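Local coordinates for protein transcription termination factor FttA (Methanosarcina mazei, PDB 2XR1) that probably terminates archaeal transcription by cutting nascent RNA at the exit channel of RNA polymerase and degrading the released transcript, using two zinc ions, at residues B[192-197]-B[631-636]. Numbering follows the deposited sequence.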
ATOM      1  N   CYS B 192     -11.976  -4.470   7.421  1.00 32.52           N
ATOM      2  CA  CYS B 192     -11.018  -4.850   8.439  1.00 33.37           C
ATOM      3  C   CYS B 192     -11.365  -4.177   9.748  1.00 34.67           C
ATOM      4  O   CYS B 192     -11.547  -2.959   9.818  1.00 36.22           O
ATOM      5  CB  CYS B 192      -9.583  -4.545   7.971  1.00 33.11           C
ATOM      6  SG  CYS B 192      -9.100  -5.643   6.540  1.00 35.93           S
ATOM      7  N   LYS B 193     -11.482  -4.997  10.786  1.00 34.45           N
ATOM      8  CA  LYS B 193     -11.907  -4.526  12.113  1.00 36.08           C
ATOM      9  C   LYS B 193     -13.282  -3.890  12.020  1.00 36.37           C
ATOM     10  O   LYS B 193     -13.649  -3.061  12.843  1.00 38.57           O
ATOM     11  CB  LYS B 193     -10.877  -3.576  12.726  1.00 37.38           C
ATOM     12  CG  LYS B 193      -9.551  -4.243  13.096  1.00 37.96           C
ATOM     13  CD  LYS B 193      -8.585  -3.209  13.642  1.00 42.68           C
ATOM     14  CE  LYS B 193      -7.306  -3.783  14.248  1.00 44.76           C
ATOM     15  NZ  LYS B 193      -6.402  -4.359  13.226  1.00 45.78           N
ATOM     16  N   GLU B 194     -14.031  -4.301  10.995  1.00 34.73           N
ATOM     17  CA  GLU B 194     -15.414  -3.855  10.774  1.00 35.27           C
ATOM     18  C   GLU B 194     -16.126  -4.951   9.952  1.00 33.63           C
ATOM     19  O   GLU B 194     -15.511  -5.806   9.341  1.00 31.30           O
ATOM     20  CB  GLU B 194     -15.477  -2.498  10.060  1.00 35.18           C
ATOM     21  CG  GLU B 194     -14.872  -2.530   8.655  1.00 34.57           C
ATOM     22  CD  GLU B 194     -14.563  -1.149   8.017  1.00 36.54           C
ATOM     23  OE1 GLU B 194     -14.752  -0.048   8.632  1.00 37.73           O
ATOM     24  OE2 GLU B 194     -14.109  -1.186   6.857  1.00 34.98           O
ATOM     25  N   VAL B 195     -17.435  -4.939  10.009  1.00 35.02           N
ATOM     26  CA  VAL B 195     -18.252  -5.666   9.055  1.00 34.72           C
ATOM     27  C   VAL B 195     -18.655  -4.620   8.075  1.00 35.26           C
ATOM     28  O   VAL B 195     -19.006  -3.521   8.481  1.00 40.42           O
ATOM     29  CB  VAL B 195     -19.499  -6.228   9.722  1.00 35.56           C
ATOM     30  CG1 VAL B 195     -20.427  -6.688   8.698  1.00 36.74           C
ATOM     31  CG2 VAL B 195     -19.099  -7.386  10.660  1.00 35.04           C
ATOM     32  N   GLY B 196     -18.578  -4.884   6.795  1.00 33.65           N
ATOM     33  CA  GLY B 196     -18.928  -3.856   5.838  1.00 33.65           C
ATOM     34  C   GLY B 196     -17.771  -3.471   4.947  1.00 32.57           C
ATOM     35  O   GLY B 196     -16.634  -3.499   5.367  1.00 31.01           O
ATOM     36  N   ARG B 197     -18.123  -3.143   3.699  1.00 32.48           N
ATOM     37  CA  ARG B 197     -17.253  -2.643   2.648  1.00 32.38           C
ATOM     38  C   ARG B 197     -15.955  -3.414   2.464  1.00 31.10           C
ATOM     39  O   ARG B 197     -14.909  -2.822   2.264  1.00 30.96           O
ATOM     40  CB  ARG B 197     -17.006  -1.149   2.797  1.00 34.38           C
ATOM     41  CG  ARG B 197     -16.440  -0.720   4.141  1.00 36.01           C
ATOM     42  CD  ARG B 197     -15.835   0.690   4.100  1.00 36.79           C
ATOM     43  NE  ARG B 197     -15.105   0.934   5.321  1.00 37.40           N
ATOM     44  CZ  ARG B 197     -14.515   2.068   5.639  1.00 40.00           C
ATOM     45  NH1 ARG B 197     -14.549   3.099   4.806  1.00 42.93           N
ATOM     46  NH2 ARG B 197     -13.897   2.167   6.819  1.00 40.12           N
ATOM     47  N   LEU B 631      -6.166  -7.841  10.222  1.00 30.71           N
ATOM     48  CA  LEU B 631      -5.800  -6.819   9.239  1.00 30.54           C
ATOM     49  C   LEU B 631      -6.363  -5.446   9.644  1.00 31.00           C
ATOM     50  O   LEU B 631      -7.274  -5.355  10.463  1.00 30.64           O
ATOM     51  CB  LEU B 631      -6.286  -7.210   7.851  1.00 29.53           C
ATOM     52  CG  LEU B 631      -5.708  -8.482   7.225  1.00 27.15           C
ATOM     53  CD1 LEU B 631      -6.338  -8.752   5.863  1.00 21.50           C
ATOM     54  CD2 LEU B 631      -4.200  -8.350   7.092  1.00 28.58           C
ATOM     55  N   THR B 632      -5.761  -4.389   9.110  1.00 31.38           N
ATOM     56  CA  THR B 632      -6.203  -3.015   9.337  1.00 32.21           C
ATOM     57  C   THR B 632      -6.460  -2.390   7.987  1.00 31.12           C
ATOM     58  O   THR B 632      -5.699  -2.611   7.065  1.00 30.87           O
ATOM     59  CB  THR B 632      -5.142  -2.207  10.132  1.00 33.91           C
ATOM     60  OG1 THR B 632      -5.128  -2.645  11.490  1.00 36.67           O
ATOM     61  CG2 THR B 632      -5.415  -0.714  10.139  1.00 35.47           C
ATOM     62  N   ASN B 633      -7.526  -1.611   7.849  1.00 30.98           N
ATOM     63  CA  ASN B 633      -7.751  -0.917   6.570  1.00 30.53           C
ATOM     64  C   ASN B 633      -6.531  -0.069   6.233  1.00 31.06           C
ATOM     65  O   ASN B 633      -6.060   0.642   7.071  1.00 31.40           O
ATOM     66  CB  ASN B 633      -9.004  -0.042   6.609  1.00 30.47           C
ATOM     67  CG  ASN B 633     -10.257  -0.852   6.665  1.00 28.57           C
ATOM     68  OD1 ASN B 633     -10.252  -2.017   6.277  1.00 28.48           O
ATOM     69  ND2 ASN B 633     -11.336  -0.270   7.126  1.00 27.10           N
ATOM     70  N   LEU B 634      -6.039  -0.213   5.012  1.00 30.73           N
ATOM     71  CA  LEU B 634      -4.933   0.559   4.436  1.00 32.51           C
ATOM     72  C   LEU B 634      -3.545   0.077   4.758  1.00 32.84           C
ATOM     73  O   LEU B 634      -2.608   0.710   4.337  1.00 34.85           O
ATOM     74  CB  LEU B 634      -5.040   2.082   4.666  1.00 34.16           C
ATOM     75  CG  LEU B 634      -6.254   2.773   4.050  1.00 34.15           C
ATOM     76  CD1 LEU B 634      -6.268   4.201   4.467  1.00 34.46           C
ATOM     77  CD2 LEU B 634      -6.261   2.642   2.519  1.00 32.14           C
ATOM     78  N   GLU B 635      -3.417  -1.041   5.454  1.00 32.81           N
ATOM     79  CA  GLU B 635      -2.148  -1.743   5.627  1.00 33.70           C
ATOM     80  C   GLU B 635      -1.946  -2.765   4.520  1.00 33.03           C
ATOM     81  O   GLU B 635      -2.901  -3.236   3.924  1.00 33.59           O
ATOM     82  CB  GLU B 635      -2.105  -2.434   6.991  1.00 33.91           C
ATOM     83  CG  GLU B 635      -2.230  -1.438   8.163  1.00 38.05           C
ATOM     84  CD  GLU B 635      -1.489  -1.832   9.484  1.00 42.20           C
ATOM     85  OE1 GLU B 635      -1.565  -3.015   9.877  1.00 46.37           O
ATOM     86  OE2 GLU B 635      -0.849  -0.944  10.137  1.00 43.37           O
ATOM     87  N   THR B 636      -0.701  -3.055   4.185  1.00 33.57           N
ATOM     88  CA  THR B 636      -0.371  -4.053   3.187  1.00 32.51           C
ATOM     89  C   THR B 636       0.566  -5.044   3.862  1.00 32.51           C
ATOM     90  O   THR B 636       1.555  -4.695   4.445  1.00 33.82           O
ATOM     91  CB  THR B 636       0.345  -3.474   1.919  1.00 33.60           C
ATOM     92  OG1 THR B 636      -0.460  -2.467   1.338  1.00 35.49           O
ATOM     93  CG2 THR B 636       0.559  -4.555   0.824  1.00 31.34           C
TER
HETATM   94  O   HOH W   1      -9.471  -7.316  10.660  1.00 27.34           O
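L631 meets the loop 192-197 in two ways. L631 CB packs against C192 SG at 3.5 Å, with F200 touching both side chains, while its carbonyl O accepts from K193 NZ, which sits above the carbonyl plane. A water ties the same oxygen to K193 N. At T632 the hydroxyl takes a second bond from the lysine, K193 NZ to T632 OG1, 2.8 Å long; beyond CG the lysine chain is extended until a bend at chi4 (70°), which brings the ammonium to both oxygens. N633 then turns its amide into the loop. OD1 receives only a weak bond from C192 N, but N633 ND2 donates to E194 OE2 at 2.9 Å, coming from above the carboxylate plane. R197 NE reaches E194 OE2 from the opposite face at 2.8 Å, and its NH2 bonds E194 OE1, a side-on, two-nitrogen salt bridge that fixes the carboxylate's rotation. From T632 to E635 the chain makes a type II turn, where N633 O and E635 OE2 bond to R638 of the second subunit. In this metallo-beta-lactamase fold, the loop between two neighbouring antiparallel strands of one sheet thus meets the crossover from the other sheet to an edge strand of the first; the side chain of R197 lies about 10 Å from a zinc ion of the dinuclear site.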